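Local coordinates for archaeal Sm-like protein AF-Sm2 (Archaeoglobus fulgidus, PDB 1LJO) that forms a homohexameric Sm-type complex and probably binds RNA, at residues Asn7-Ile18 and Gly31-Leu42. Sequence-based numbering, arbitrary orientation.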
ATOM      1  N   ASN A   7      18.068  -0.281   7.161  1.00 19.33           N
ATOM      2  CA  ASN A   7      18.666  -1.087   6.096  1.00 23.08           C
ATOM      3  C   ASN A   7      19.976  -1.717   6.564  1.00 23.25           C
ATOM      4  O   ASN A   7      20.307  -2.834   6.164  1.00 22.91           O
ATOM      5  CB  ASN A   7      18.927  -0.240   4.844  1.00 23.44           C
ATOM      6  CG  ASN A   7      17.669   0.010   4.030  1.00 25.02           C
ATOM      7  OD1 ASN A   7      17.684   0.777   3.067  1.00 28.45           O
ATOM      8  ND2 ASN A   7      16.577  -0.641   4.407  1.00 22.14           N
ATOM      9  N   GLN A   8      20.723  -1.001   7.402  1.00 23.39           N
ATOM     10  CA  GLN A   8      21.987  -1.524   7.923  1.00 23.53           C
ATOM     11  C   GLN A   8      21.683  -2.722   8.817  1.00 21.36           C
ATOM     12  O   GLN A   8      22.361  -3.749   8.762  1.00 19.26           O
ATOM     13  CB  GLN A   8      22.730  -0.468   8.759  1.00 28.13           C
ATOM     14  CG  GLN A   8      23.239   0.748   7.995  1.00 30.41           C
ATOM     15  CD  GLN A   8      24.113   1.658   8.859  1.00 32.59           C
ATOM     16  OE1 GLN A   8      23.679   2.164   9.897  1.00 30.42           O
ATOM     17  NE2 GLN A   8      25.350   1.870   8.425  1.00 34.48           N
ATOM     18  N   MET A   9      20.661  -2.576   9.651  1.00 17.49           N
ATOM     19  CA  MET A   9      20.271  -3.642  10.562  1.00 15.33           C
ATOM     20  C   MET A   9      19.825  -4.883   9.789  1.00 14.63           C
ATOM     21  O   MET A   9      20.279  -5.990  10.072  1.00 15.62           O
ATOM     22  CB  MET A   9      19.146  -3.158  11.489  1.00 15.69           C
ATOM     23  CG  MET A   9      18.725  -4.171  12.547  1.00 21.37           C
ATOM     24  SD  MET A   9      20.117  -4.744  13.562  1.00 27.63           S
ATOM     25  CE  MET A   9      19.412  -6.205  14.298  1.00 23.80           C
ATOM     26  N   VAL A  10      18.953  -4.699   8.803  1.00 13.76           N
ATOM     27  CA  VAL A  10      18.463  -5.833   8.022  1.00 15.31           C
ATOM     28  C   VAL A  10      19.589  -6.559   7.295  1.00 16.49           C
ATOM     29  O   VAL A  10      19.602  -7.788   7.237  1.00 13.31           O
ATOM     30  CB  VAL A  10      17.390  -5.397   6.991  1.00 14.85           C
ATOM     31  CG1 VAL A  10      16.934  -6.601   6.168  1.00 16.89           C
ATOM     32  CG2 VAL A  10      16.199  -4.772   7.707  1.00 13.51           C
ATOM     33  N   LYS A  11      20.539  -5.807   6.746  1.00 14.56           N
ATOM     34  CA  LYS A  11      21.642  -6.436   6.037  1.00 18.34           C
ATOM     35  C   LYS A  11      22.494  -7.268   6.993  1.00 16.58           C
ATOM     36  O   LYS A  11      23.029  -8.301   6.608  1.00 18.09           O
ATOM     37  CB  LYS A  11      22.509  -5.386   5.327  1.00 18.98           C
ATOM     38  CG  LYS A  11      23.556  -5.993   4.397  1.00 26.61           C
ATOM     39  CD  LYS A  11      24.232  -4.945   3.515  1.00 27.09           C
ATOM     40  CE  LYS A  11      25.063  -3.961   4.326  1.00 31.24           C
ATOM     41  NZ  LYS A  11      26.179  -4.633   5.052  1.00 34.46           N
ATOM     42  N   SER A  12      22.603  -6.828   8.243  1.00 16.69           N
ATOM     43  CA  SER A  12      23.385  -7.562   9.230  1.00 16.02           C
ATOM     44  C   SER A  12      22.735  -8.907   9.562  1.00 17.10           C
ATOM     45  O   SER A  12      23.378  -9.783  10.131  1.00 14.71           O
ATOM     46  CB  SER A  12      23.540  -6.741  10.515  1.00 19.31           C
ATOM     47  OG  SER A  12      22.336  -6.701  11.259  1.00 21.19           O
ATOM     48  N   MET A  13      21.464  -9.065   9.199  1.00 16.32           N
ATOM     49  CA  MET A  13      20.740 -10.311   9.459  1.00 18.39           C
ATOM     50  C   MET A  13      20.958 -11.357   8.365  1.00 16.18           C
ATOM     51  O   MET A  13      20.495 -12.493   8.487  1.00 15.91           O
ATOM     52  CB  MET A  13      19.238 -10.038   9.587  1.00 18.87           C
ATOM     53  CG  MET A  13      18.814  -9.305  10.848  1.00 21.81           C
ATOM     54  SD  MET A  13      17.021  -8.988  10.858  1.00 26.67           S
ATOM     55  CE  MET A  13      16.995  -7.218  10.720  1.00 28.82           C
ATOM     56  N   VAL A  14      21.652 -10.978   7.296  1.00 17.68           N
ATOM     57  CA  VAL A  14      21.902 -11.910   6.203  1.00 16.93           C
ATOM     58  C   VAL A  14      22.706 -13.107   6.694  1.00 17.33           C
ATOM     59  O   VAL A  14      23.672 -12.957   7.442  1.00 15.19           O
ATOM     60  CB  VAL A  14      22.662 -11.234   5.045  1.00 17.94           C
ATOM     61  CG1 VAL A  14      23.147 -12.285   4.057  1.00 18.77           C
ATOM     62  CG2 VAL A  14      21.752 -10.237   4.344  1.00 18.66           C
ATOM     63  N   GLY A  15      22.306 -14.297   6.269  1.00 15.79           N
ATOM     64  CA  GLY A  15      23.002 -15.495   6.697  1.00 16.38           C
ATOM     65  C   GLY A  15      22.434 -16.047   7.994  1.00 16.56           C
ATOM     66  O   GLY A  15      22.805 -17.129   8.431  1.00 17.25           O
ATOM     67  N   LYS A  16      21.522 -15.306   8.609  1.00 16.77           N
ATOM     68  CA  LYS A  16      20.921 -15.742   9.865  1.00 16.86           C
ATOM     69  C   LYS A  16      19.422 -15.972   9.730  1.00 12.79           C
ATOM     70  O   LYS A  16      18.818 -15.584   8.736  1.00 12.68           O
ATOM     71  CB  LYS A  16      21.201 -14.710  10.961  1.00 21.71           C
ATOM     72  CG  LYS A  16      22.690 -14.415  11.119  1.00 26.90           C
ATOM     73  CD  LYS A  16      22.999 -13.597  12.361  1.00 32.02           C
ATOM     74  CE  LYS A  16      24.503 -13.417  12.512  1.00 35.30           C
ATOM     75  NZ  LYS A  16      24.869 -12.723  13.775  1.00 38.44           N
ATOM     76  N   ILE A  17      18.839 -16.608  10.743  1.00 12.25           N
ATOM     77  CA  ILE A  17      17.411 -16.914  10.774  1.00 12.39           C
ATOM     78  C   ILE A  17      16.600 -15.720  11.262  1.00 11.21           C
ATOM     79  O   ILE A  17      16.906 -15.134  12.300  1.00 11.91           O
ATOM     80  CB  ILE A  17      17.106 -18.088  11.734  1.00 14.96           C
ATOM     81  CG1 ILE A  17      17.981 -19.296  11.390  1.00 17.81           C
ATOM     82  CG2 ILE A  17      15.622 -18.443  11.668  1.00 14.38           C
ATOM     83  CD1 ILE A  17      17.819 -19.793   9.974  1.00 19.62           C
ATOM     84  N   ILE A  18      15.555 -15.373  10.516  1.00  9.41           N
ATOM     85  CA  ILE A  18      14.706 -14.251  10.889  1.00 11.75           C
ATOM     86  C   ILE A  18      13.238 -14.655  10.837  1.00 13.26           C
ATOM     87  O   ILE A  18      12.886 -15.655  10.209  1.00 12.21           O
ATOM     88  CB  ILE A  18      14.916 -13.042   9.944  1.00 11.15           C
ATOM     89  CG1 ILE A  18      14.467 -13.394   8.522  1.00 12.77           C
ATOM     90  CG2 ILE A  18      16.392 -12.649   9.926  1.00 13.70           C
ATOM     91  CD1 ILE A  18      14.426 -12.193   7.570  1.00  9.49           C
ATOM     92  N   GLY A  31      12.832 -18.173   8.286  1.00 13.60           N
ATOM     93  CA  GLY A  31      13.797 -18.795   7.395  1.00 12.93           C
ATOM     94  C   GLY A  31      15.131 -18.082   7.397  1.00 12.34           C
ATOM     95  O   GLY A  31      15.312 -17.093   8.104  1.00 13.21           O
ATOM     96  N   LYS A  32      16.072 -18.589   6.611  1.00 13.56           N
ATOM     97  CA  LYS A  32      17.394 -17.988   6.532  1.00 11.92           C
ATOM     98  C   LYS A  32      17.372 -16.849   5.525  1.00 13.67           C
ATOM     99  O   LYS A  32      16.948 -17.025   4.373  1.00  9.82           O
ATOM    100  CB  LYS A  32      18.433 -19.029   6.106  1.00 13.57           C
ATOM    101  CG  LYS A  32      19.866 -18.491   6.036  1.00 13.10           C
ATOM    102  CD  LYS A  32      20.781 -19.492   5.344  1.00 16.44           C
ATOM    103  CE  LYS A  32      22.188 -18.943   5.182  1.00 21.19           C
ATOM    104  NZ  LYS A  32      22.976 -19.719   4.177  1.00 24.62           N
ATOM    105  N   LEU A  33      17.828 -15.678   5.960  1.00 12.31           N
ATOM    106  CA  LEU A  33      17.861 -14.520   5.080  1.00 12.95           C
ATOM    107  C   LEU A  33      19.067 -14.649   4.159  1.00 14.89           C
ATOM    108  O   LEU A  33      20.207 -14.498   4.592  1.00 13.36           O
ATOM    109  CB  LEU A  33      17.955 -13.221   5.891  1.00 11.35           C
ATOM    110  CG  LEU A  33      17.981 -11.931   5.056  1.00 10.95           C
ATOM    111  CD1 LEU A  33      16.733 -11.841   4.199  1.00  7.68           C
ATOM    112  CD2 LEU A  33      18.090 -10.724   5.980  1.00 10.06           C
ATOM    113  N   GLU A  34      18.802 -14.947   2.890  1.00 14.72           N
ATOM    114  CA  GLU A  34      19.858 -15.111   1.895  1.00 16.11           C
ATOM    115  C   GLU A  34      20.124 -13.840   1.109  1.00 16.23           C
ATOM    116  O   GLU A  34      21.192 -13.682   0.520  1.00 17.12           O
ATOM    117  CB  GLU A  34      19.495 -16.241   0.928  1.00 20.73           C
ATOM    118  CG  GLU A  34      19.815 -17.617   1.466  1.00 29.40           C
ATOM    119  CD  GLU A  34      21.303 -17.890   1.487  1.00 33.30           C
ATOM    120  OE1 GLU A  34      21.898 -18.040   0.399  1.00 35.00           O
ATOM    121  OE2 GLU A  34      21.880 -17.941   2.592  1.00 38.23           O
ATOM    122  N   GLY A  35      19.152 -12.935   1.093  1.00 14.92           N
ATOM    123  CA  GLY A  35      19.332 -11.694   0.363  1.00 17.13           C
ATOM    124  C   GLY A  35      18.271 -10.654   0.664  1.00 14.75           C
ATOM    125  O   GLY A  35      17.138 -10.987   1.012  1.00 14.72           O
ATOM    126  N   VAL A  36      18.649  -9.389   0.528  1.00 14.61           N
ATOM    127  CA  VAL A  36      17.748  -8.274   0.772  1.00 14.03           C
ATOM    128  C   VAL A  36      18.223  -7.071  -0.046  1.00 16.53           C
ATOM    129  O   VAL A  36      19.402  -6.986  -0.390  1.00 17.71           O
ATOM    130  CB  VAL A  36      17.726  -7.899   2.282  1.00 16.01           C
ATOM    131  CG1 VAL A  36      19.139  -7.598   2.767  1.00 17.38           C
ATOM    132  CG2 VAL A  36      16.820  -6.698   2.517  1.00 16.33           C
ATOM    133  N   ASP A  37      17.305  -6.166  -0.384  1.00 17.00           N
ATOM    134  CA  ASP A  37      17.667  -4.960  -1.132  1.00 17.81           C
ATOM    135  C   ASP A  37      17.171  -3.717  -0.399  1.00 18.30           C
ATOM    136  O   ASP A  37      16.557  -3.824   0.663  1.00 16.80           O
ATOM    137  CB  ASP A  37      17.110  -4.987  -2.561  1.00 17.10           C
ATOM    138  CG  ASP A  37      15.616  -5.233  -2.609  1.00 17.69           C
ATOM    139  OD1 ASP A  37      14.903  -4.751  -1.709  1.00 18.62           O
ATOM    140  OD2 ASP A  37      15.159  -5.903  -3.565  1.00 17.45           O
ATOM    141  N   ASP A  38      17.429  -2.542  -0.969  1.00 21.26           N
ATOM    142  CA  ASP A  38      17.026  -1.290  -0.336  1.00 22.33           C
ATOM    143  C   ASP A  38      15.525  -1.100  -0.156  1.00 19.90           C
ATOM    144  O   ASP A  38      15.099  -0.281   0.653  1.00 21.89           O
ATOM    145  CB  ASP A  38      17.608  -0.093  -1.094  1.00 26.36           C
ATOM    146  CG  ASP A  38      19.118   0.011  -0.949  1.00 31.39           C
ATOM    147  OD1 ASP A  38      19.642  -0.350   0.130  1.00 31.56           O
ATOM    148  OD2 ASP A  38      19.780   0.465  -1.905  1.00 35.31           O
ATOM    149  N   TYR A  39      14.718  -1.842  -0.904  1.00 19.47           N
ATOM    150  CA  TYR A  39      13.274  -1.721  -0.765  1.00 20.09           C
ATOM    151  C   TYR A  39      12.785  -2.766   0.234  1.00 17.99           C
ATOM    152  O   TYR A  39      11.583  -2.961   0.424  1.00 16.32           O
ATOM    153  CB  TYR A  39      12.589  -1.919  -2.119  1.00 28.34           C
ATOM    154  CG  TYR A  39      13.042  -0.929  -3.166  1.00 36.83           C
ATOM    155  CD1 TYR A  39      14.222  -1.131  -3.882  1.00 40.12           C
ATOM    156  CD2 TYR A  39      12.305   0.226  -3.424  1.00 39.62           C
ATOM    157  CE1 TYR A  39      14.658  -0.205  -4.830  1.00 42.98           C
ATOM    158  CE2 TYR A  39      12.731   1.158  -4.368  1.00 42.48           C
ATOM    159  CZ  TYR A  39      13.906   0.936  -5.067  1.00 43.68           C
ATOM    160  OH  TYR A  39      14.325   1.852  -6.004  1.00 46.23           O
ATOM    161  N   MET A  40      13.743  -3.430   0.869  1.00 16.11           N
ATOM    162  CA  MET A  40      13.464  -4.474   1.847  1.00 17.01           C
ATOM    163  C   MET A  40      12.766  -5.714   1.292  1.00 17.68           C
ATOM    164  O   MET A  40      12.018  -6.395   2.005  1.00 15.78           O
ATOM    165  CB  MET A  40      12.694  -3.904   3.045  1.00 19.38           C
ATOM    166  CG  MET A  40      13.622  -3.164   4.013  1.00 24.63           C
ATOM    167  SD  MET A  40      12.863  -2.625   5.559  1.00 31.38           S
ATOM    168  CE  MET A  40      12.251  -4.130   6.153  1.00 16.88           C
ATOM    169  N   ASN A  41      12.985  -5.994   0.009  1.00 14.05           N
ATOM    170  CA  ASN A  41      12.449  -7.222  -0.564  1.00 14.62           C
ATOM    171  C   ASN A  41      13.327  -8.242   0.152  1.00 14.43           C
ATOM    172  O   ASN A  41      14.485  -7.950   0.444  1.00 12.23           O
ATOM    173  CB  ASN A  41      12.700  -7.296  -2.069  1.00 11.91           C
ATOM    174  CG  ASN A  41      11.847  -6.319  -2.845  1.00 15.14           C
ATOM    175  OD1 ASN A  41      10.644  -6.214  -2.607  1.00 11.61           O
ATOM    176  ND2 ASN A  41      12.463  -5.597  -3.779  1.00 11.10           N
ATOM    177  N   LEU A  42      12.792  -9.419   0.453  1.00 12.68           N
ATOM    178  CA  LEU A  42      13.574 -10.421   1.159  1.00 14.27           C
ATOM    179  C   LEU A  42      13.583 -11.766   0.444  1.00 14.90           C
ATOM    180  O   LEU A  42      12.565 -12.206  -0.091  1.00 14.11           O
ATOM    181  CB  LEU A  42      13.015 -10.631   2.575  1.00 14.12           C
ATOM    182  CG  LEU A  42      12.756  -9.403   3.452  1.00 15.28           C
ATOM    183  CD1 LEU A  42      12.024  -9.838   4.714  1.00 14.57           C
ATOM    184  CD2 LEU A  42      14.069  -8.706   3.794  1.00 15.18           C
TER
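L33 reaches from strand 31-36 into the bend between helix and first strand. Its CD2 lies 3.8 Å from M13 CB and also packs against V14 CG2, while L33 CD1 turns to I18 CD1. Earlier in the chain, in the helix, V10 CG1 meets V36 CG2 at 3.7 Å. V10 CG1 is anti to its backbone N (chi1 178°), which brings this methyl over the strand. V36 CG1 touches V14 CG2.

Backbone bonds hold L33 in place. G15 N donates to L33 O at 2.7 Å, almost straight, and L33 N donates to K16 O at 2.9 Å. A type II turn, M13 to K16, presents G15 and K16 to the strand. Beyond it, I18 and G31 form a hydrogen-bonded antiparallel pair.

D37 bridges the type I turn after the strand: its OD2 accepts N41 ND2 through the syn lone pair, and OD1 accepts N41 N from above the carboxylate plane.

The N-terminal helix of the Sm fold lies over the strongly bent sheet, roughly antiparallel to strand 31-36. L44 and I72 of neighbouring strands extend the apolar layer, and V63 of another subunit packs on V10 and M13. Strand 28-36 pairs antiparallel with strand 17-22 as a hairpin.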